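Local structure of phosphatidylinositol phosphate phosphatase (Schizosaccharomyces pombe, 1I9Z) at residues G144-E156 with L160-T172. The protein removes the 5-phosphate from soluble and lipid inositol phosphates through its catalytic domain, the part described here, and so controls cellular phosphoinositide levels. Sequence-based numbering, arbitrary orientation.
Sequences GNKGAVAIRFDYE and LCFITSHLAAGYT. With 2IP (D-myo-inositol-1,4-bisphosphate), chain C.
The beta hairpin of strands 147-155 and 158-166, in one of the two sheets of the phosphatase domain, pairs Gly147, Val149, Ile151 and Phe153 with His166, Thr164, Phe162 and Leu160 through eight antiparallel backbone hydrogen bonds. The straightest runs from Leu160 N to Phe153 O (2.8 Å, 178° at the hydrogen).

On the face carrying Val149, Ile151 and Phe153, which turns toward strands 20-33 and 113-120 of the other sheet, Phe153, Tyr155, Leu160 and Phe162 meet at one end. With Phe153 CG set between the backbone N and the carbonyl carbon (chi1 59°), the ring leans toward strand 158-166. Leu160 CB sits over one face of it, and Phe153 CE2 comes to the edge of the Phe162 ring, 3.7 Å from Phe162 CE1; the two planes are only 21° apart but slid so far that they scarcely overlap. Leu160 CD1 fills the angle between Phe153 CE1 and Tyr155 CB.

The opposite face carries Ala148, Ala150, Arg152, Cys161, Ile163 and Ser165: Ala150 CB rests on Ile163 CG1 at 3.8 Å, while Ser165 OG is hydrogen-bonded to Trp204. Farther along, Arg152 grips Asp154 end-on with NH1 and NH2, one to each carboxylate oxygen.

Toward the active site, a bend at chi2 helps bring Lys146 CE over a face of His166, 3.8 Å from the ring centroid, a CH-pi contact. A second bend, at chi4, turns NZ to a water shared with Ala169 N. Beyond this, Tyr171 N donates to O12 of the inositol bisphosphate at 3.2 Å. A strand running out of the sheet into the loop whose Ala169, Gly170 and Tyr171 line the inositol bisphosphate pocket is consistent with the DNase I-like sandwich fold.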
loop_
_atom_site.group_PDB
_atom_site.type_symbol
_atom_site.label_atom_id
_atom_site.label_comp_id
_atom_site.label_asym_id
_atom_site.label_seq_id
_atom_site.Cartn_x
_atom_site.Cartn_y
_atom_site.Cartn_z
ATOM N N GLY A 144 9.199 -8.745 -20.550
ATOM C CA GLY A 144 7.985 -8.358 -19.830
ATOM C C GLY A 144 8.052 -7.050 -19.029
ATOM O O GLY A 144 9.081 -6.690 -18.417
ATOM N N ASN A 145 6.944 -6.299 -19.021
ATOM C CA ASN A 145 6.984 -5.069 -18.262
ATOM C C ASN A 145 6.109 -5.050 -16.984
ATOM O O ASN A 145 5.926 -3.973 -16.406
ATOM C CB ASN A 145 6.659 -3.894 -19.180
ATOM C CG ASN A 145 7.375 -4.006 -20.555
ATOM O OD1 ASN A 145 8.585 -4.315 -20.649
ATOM N ND2 ASN A 145 6.624 -3.760 -21.620
ATOM N N LYS A 146 5.598 -6.203 -16.542
ATOM C CA LYS A 146 4.768 -6.240 -15.318
ATOM C C LYS A 146 5.546 -6.697 -14.100
ATOM O O LYS A 146 6.577 -7.382 -14.205
ATOM C CB LYS A 146 3.544 -7.122 -15.532
ATOM C CG LYS A 146 2.726 -6.693 -16.778
ATOM C CD LYS A 146 2.167 -5.258 -16.644
ATOM C CE LYS A 146 1.027 -5.019 -17.686
ATOM N NZ LYS A 146 1.506 -5.243 -19.096
ATOM N N GLY A 147 5.048 -6.327 -12.929
ATOM C CA GLY A 147 5.742 -6.712 -11.716
ATOM C C GLY A 147 5.444 -5.861 -10.524
ATOM O O GLY A 147 4.454 -5.095 -10.498
ATOM N N ALA A 148 6.309 -5.971 -9.529
ATOM C CA ALA A 148 6.115 -5.249 -8.275
ATOM C C ALA A 148 7.337 -4.565 -7.747
ATOM O O ALA A 148 8.462 -5.028 -7.994
ATOM C CB ALA A 148 5.617 -6.245 -7.165
ATOM N N VAL A 149 7.108 -3.463 -7.026
ATOM C CA VAL A 149 8.210 -2.745 -6.345
ATOM C C VAL A 149 7.772 -2.633 -4.890
ATOM O O VAL A 149 6.614 -2.257 -4.604
ATOM C CB VAL A 149 8.392 -1.312 -6.921
ATOM C CG1 VAL A 149 9.520 -0.584 -6.149
ATOM C CG2 VAL A 149 8.745 -1.433 -8.411
ATOM N N ALA A 150 8.670 -2.970 -3.974
ATOM C CA ALA A 150 8.356 -2.921 -2.562
ATOM C C ALA A 150 9.440 -2.253 -1.670
ATOM O O ALA A 150 10.664 -2.366 -1.935
ATOM C CB ALA A 150 8.061 -4.400 -2.045
ATOM N N ILE A 151 8.967 -1.491 -0.688
ATOM C CA ILE A 151 9.844 -0.882 0.308
ATOM C C ILE A 151 9.212 -1.142 1.702
ATOM O O ILE A 151 8.004 -0.954 1.889
ATOM C CB ILE A 151 9.967 0.631 0.052
ATOM C CG1 ILE A 151 10.710 0.834 -1.308
ATOM C CG2 ILE A 151 10.745 1.263 1.224
ATOM C CD1 ILE A 151 10.514 2.324 -1.907
ATOM N N ARG A 152 10.036 -1.566 2.659
ATOM C CA ARG A 152 9.585 -1.827 4.013
ATOM C C ARG A 152 10.505 -1.058 4.968
ATOM O O ARG A 152 11.597 -0.582 4.593
ATOM C CB ARG A 152 9.608 -3.336 4.307
ATOM C CG ARG A 152 11.063 -4.037 4.331
ATOM C CD ARG A 152 11.869 -3.789 5.636
ATOM N NE ARG A 152 11.126 -4.284 6.806
ATOM C CZ ARG A 152 11.322 -3.916 8.079
ATOM N NH1 ARG A 152 10.523 -4.427 9.027
ATOM N NH2 ARG A 152 12.319 -3.081 8.421
ATOM N N PHE A 153 10.029 -0.883 6.197
ATOM C CA PHE A 153 10.822 -0.173 7.182
ATOM C C PHE A 153 10.169 -0.358 8.560
ATOM O O PHE A 153 8.987 -0.778 8.680
ATOM C CB PHE A 153 10.950 1.340 6.822
ATOM C CG PHE A 153 9.639 2.098 6.712
ATOM C CD1 PHE A 153 9.058 2.668 7.833
ATOM C CD2 PHE A 153 8.980 2.223 5.478
ATOM C CE1 PHE A 153 7.832 3.360 7.751
ATOM C CE2 PHE A 153 7.757 2.910 5.360
ATOM C CZ PHE A 153 7.172 3.484 6.486
ATOM N N ASP A 154 10.928 -0.048 9.601
ATOM C CA ASP A 154 10.330 -0.128 10.930
ATOM C C ASP A 154 10.125 1.315 11.324
ATOM O O ASP A 154 10.961 2.177 10.994
ATOM C CB ASP A 154 11.284 -0.820 11.908
ATOM C CG ASP A 154 11.461 -2.226 11.579
ATOM O OD1 ASP A 154 10.432 -2.914 11.502
ATOM O OD2 ASP A 154 12.593 -2.690 11.365
ATOM N N TYR A 155 8.987 1.586 11.967
ATOM C CA TYR A 155 8.680 2.908 12.515
ATOM C C TYR A 155 8.657 2.570 14.028
ATOM O O TYR A 155 7.730 1.923 14.560
ATOM C CB TYR A 155 7.367 3.468 11.993
ATOM C CG TYR A 155 7.176 4.916 12.390
ATOM C CD1 TYR A 155 7.147 5.922 11.420
ATOM C CD2 TYR A 155 7.018 5.287 13.734
ATOM C CE1 TYR A 155 6.964 7.234 11.753
ATOM C CE2 TYR A 155 6.833 6.637 14.095
ATOM C CZ TYR A 155 6.813 7.595 13.096
ATOM O OH TYR A 155 6.667 8.917 13.389
ATOM N N GLU A 156 9.717 3.022 14.700
ATOM C CA GLU A 156 9.953 2.622 16.087
ATOM C C GLU A 156 9.969 1.086 16.036
ATOM O O GLU A 156 10.691 0.524 15.213
ATOM C CB GLU A 156 8.883 3.181 17.030
ATOM C CG GLU A 156 8.923 4.699 17.184
ATOM C CD GLU A 156 10.242 5.310 17.744
ATOM O OE1 GLU A 156 11.141 4.615 18.240
ATOM O OE2 GLU A 156 10.364 6.539 17.660
ATOM N N LEU A 160 6.445 -1.965 8.760
ATOM C CA LEU A 160 5.509 -1.688 7.681
ATOM C C LEU A 160 6.075 -2.092 6.327
ATOM O O LEU A 160 7.261 -1.924 6.084
ATOM C CB LEU A 160 5.153 -0.190 7.664
ATOM C CG LEU A 160 4.480 0.352 8.944
ATOM C CD1 LEU A 160 5.588 0.955 9.869
ATOM C CD2 LEU A 160 3.436 1.405 8.520
ATOM N N CYS A 161 5.230 -2.643 5.450
ATOM C CA CYS A 161 5.715 -2.998 4.151
ATOM C C CYS A 161 4.750 -2.491 3.113
ATOM O O CYS A 161 3.536 -2.745 3.214
ATOM C CB CYS A 161 5.904 -4.509 4.019
ATOM S SG CYS A 161 6.440 -5.076 2.373
ATOM N N PHE A 162 5.280 -1.753 2.123
ATOM C CA PHE A 162 4.491 -1.221 1.041
ATOM C C PHE A 162 4.883 -1.821 -0.310
ATOM O O PHE A 162 6.101 -1.901 -0.679
ATOM C CB PHE A 162 4.626 0.319 0.991
ATOM C CG PHE A 162 4.089 0.954 2.183
ATOM C CD1 PHE A 162 4.915 1.199 3.290
ATOM C CD2 PHE A 162 2.700 1.262 2.247
ATOM C CE1 PHE A 162 4.393 1.768 4.459
ATOM C CE2 PHE A 162 2.171 1.821 3.399
ATOM C CZ PHE A 162 3.006 2.074 4.495
ATOM N N ILE A 163 3.858 -2.236 -1.063
ATOM C CA ILE A 163 4.083 -2.828 -2.351
ATOM C C ILE A 163 3.186 -2.233 -3.404
ATOM O O ILE A 163 1.972 -2.148 -3.192
ATOM C CB ILE A 163 3.772 -4.341 -2.352
ATOM C CG1 ILE A 163 4.448 -5.004 -1.153
ATOM C CG2 ILE A 163 4.195 -4.985 -3.671
ATOM C CD1 ILE A 163 3.534 -5.831 -0.361
ATOM N N THR A 164 3.775 -1.744 -4.513
ATOM C CA THR A 164 2.918 -1.343 -5.629
ATOM C C THR A 164 3.183 -2.323 -6.794
ATOM O O THR A 164 4.271 -2.885 -6.916
ATOM C CB THR A 164 3.140 0.145 -6.091
ATOM O OG1 THR A 164 2.080 0.488 -6.977
ATOM C CG2 THR A 164 4.503 0.284 -6.859
ATOM N N SER A 165 2.188 -2.590 -7.650
ATOM C CA SER A 165 2.338 -3.528 -8.755
ATOM C C SER A 165 1.557 -3.129 -9.975
ATOM O O SER A 165 0.646 -2.246 -9.917
ATOM C CB SER A 165 1.749 -4.924 -8.367
ATOM O OG SER A 165 2.462 -5.333 -7.242
ATOM N N HIS A 166 1.904 -3.794 -11.068
ATOM C CA HIS A 166 1.173 -3.652 -12.329
ATOM C C HIS A 166 1.071 -5.072 -12.765
ATOM O O HIS A 166 2.113 -5.698 -13.093
ATOM C CB HIS A 166 2.000 -2.835 -13.314
ATOM C CG HIS A 166 1.239 -2.332 -14.502
ATOM N ND1 HIS A 166 -0.060 -2.707 -14.806
ATOM C CD2 HIS A 166 1.652 -1.530 -15.516
ATOM C CE1 HIS A 166 -0.414 -2.158 -15.968
ATOM N NE2 HIS A 166 0.610 -1.439 -16.403
ATOM N N LEU A 167 -0.156 -5.639 -12.731
ATOM C CA LEU A 167 -0.321 -7.048 -13.100
ATOM C C LEU A 167 -0.806 -7.298 -14.506
ATOM O O LEU A 167 -1.129 -6.347 -15.293
ATOM C CB LEU A 167 -1.245 -7.751 -12.060
ATOM C CG LEU A 167 -0.954 -7.492 -10.589
ATOM C CD1 LEU A 167 -1.954 -8.333 -9.711
ATOM C CD2 LEU A 167 0.596 -7.838 -10.244
ATOM N N ALA A 168 -0.862 -8.576 -14.890
ATOM C CA ALA A 168 -1.183 -8.901 -16.304
ATOM C C ALA A 168 -2.426 -8.234 -16.857
ATOM O O ALA A 168 -3.463 -8.263 -16.180
ATOM C CB ALA A 168 -1.317 -10.387 -16.492
ATOM N N ALA A 169 -2.343 -7.687 -18.080
ATOM C CA ALA A 169 -3.502 -6.997 -18.681
ATOM C C ALA A 169 -4.318 -8.024 -19.422
ATOM O O ALA A 169 -3.803 -9.106 -19.759
ATOM C CB ALA A 169 -3.028 -5.921 -19.680
ATOM N N GLY A 170 -5.576 -7.699 -19.674
ATOM C CA GLY A 170 -6.404 -8.624 -20.431
ATOM C C GLY A 170 -7.782 -8.675 -19.802
ATOM O O GLY A 170 -7.941 -8.511 -18.585
ATOM N N TYR A 171 -8.788 -8.843 -20.644
ATOM C CA TYR A 171 -10.153 -8.907 -20.156
ATOM C C TYR A 171 -10.493 -10.167 -19.351
ATOM O O TYR A 171 -10.926 -10.105 -18.200
ATOM C CB TYR A 171 -11.096 -8.806 -21.346
ATOM C CG TYR A 171 -12.544 -8.833 -20.940
ATOM C CD1 TYR A 171 -13.067 -7.862 -20.117
ATOM C CD2 TYR A 171 -13.402 -9.839 -21.416
ATOM C CE1 TYR A 171 -14.425 -7.853 -19.758
ATOM C CE2 TYR A 171 -14.762 -9.855 -21.068
ATOM C CZ TYR A 171 -15.259 -8.830 -20.237
ATOM O OH TYR A 171 -16.622 -8.760 -20.001
ATOM N N THR A 172 -10.261 -11.325 -19.933
ATOM C CA THR A 172 -10.629 -12.567 -19.247
ATOM C C THR A 172 -9.529 -13.287 -18.448
ATOM O O THR A 172 -9.820 -14.220 -17.709
ATOM C CB THR A 172 -11.131 -13.616 -20.257
ATOM O OG1 THR A 172 -10.012 -14.022 -21.043
ATOM C CG2 THR A 172 -12.212 -13.038 -21.185
HETATM C C1 2IP C . -6.539 -6.401 -23.807
HETATM C C2 2IP C . -5.172 -5.805 -24.232
HETATM C C3 2IP C . -5.226 -4.244 -24.344
HETATM C C4 2IP C . -5.750 -3.545 -23.063
HETATM C C5 2IP C . -7.167 -4.095 -22.788
HETATM C C6 2IP C . -7.173 -5.639 -22.581
HETATM O O1 2IP C . -7.359 -7.325 -24.471
HETATM O O2 2IP C . -4.154 -6.107 -23.316
HETATM O O3 2IP C . -3.951 -3.730 -24.591
HETATM O O4 2IP C . -5.788 -2.098 -23.291
HETATM O O5 2IP C . -7.718 -3.488 -21.620
HETATM O O6 2IP C . -8.555 -5.902 -22.383
HETATM P P4 2IP C . -4.888 -1.060 -22.524
HETATM O O41 2IP C . -5.085 -1.348 -20.989
HETATM O O42 2IP C . -5.309 0.302 -22.850
HETATM O O43 2IP C . -3.481 -1.387 -23.055
HETATM P P1 2IP C . -7.681 -8.775 -24.237
HETATM O O11 2IP C . -7.436 -9.401 -25.621
HETATM O O12 2IP C . -6.922 -9.558 -23.193
HETATM O O13 2IP C . -9.197 -8.792 -24.015
HETATM O O HOH W 1 0.387 -7.952 -19.365
#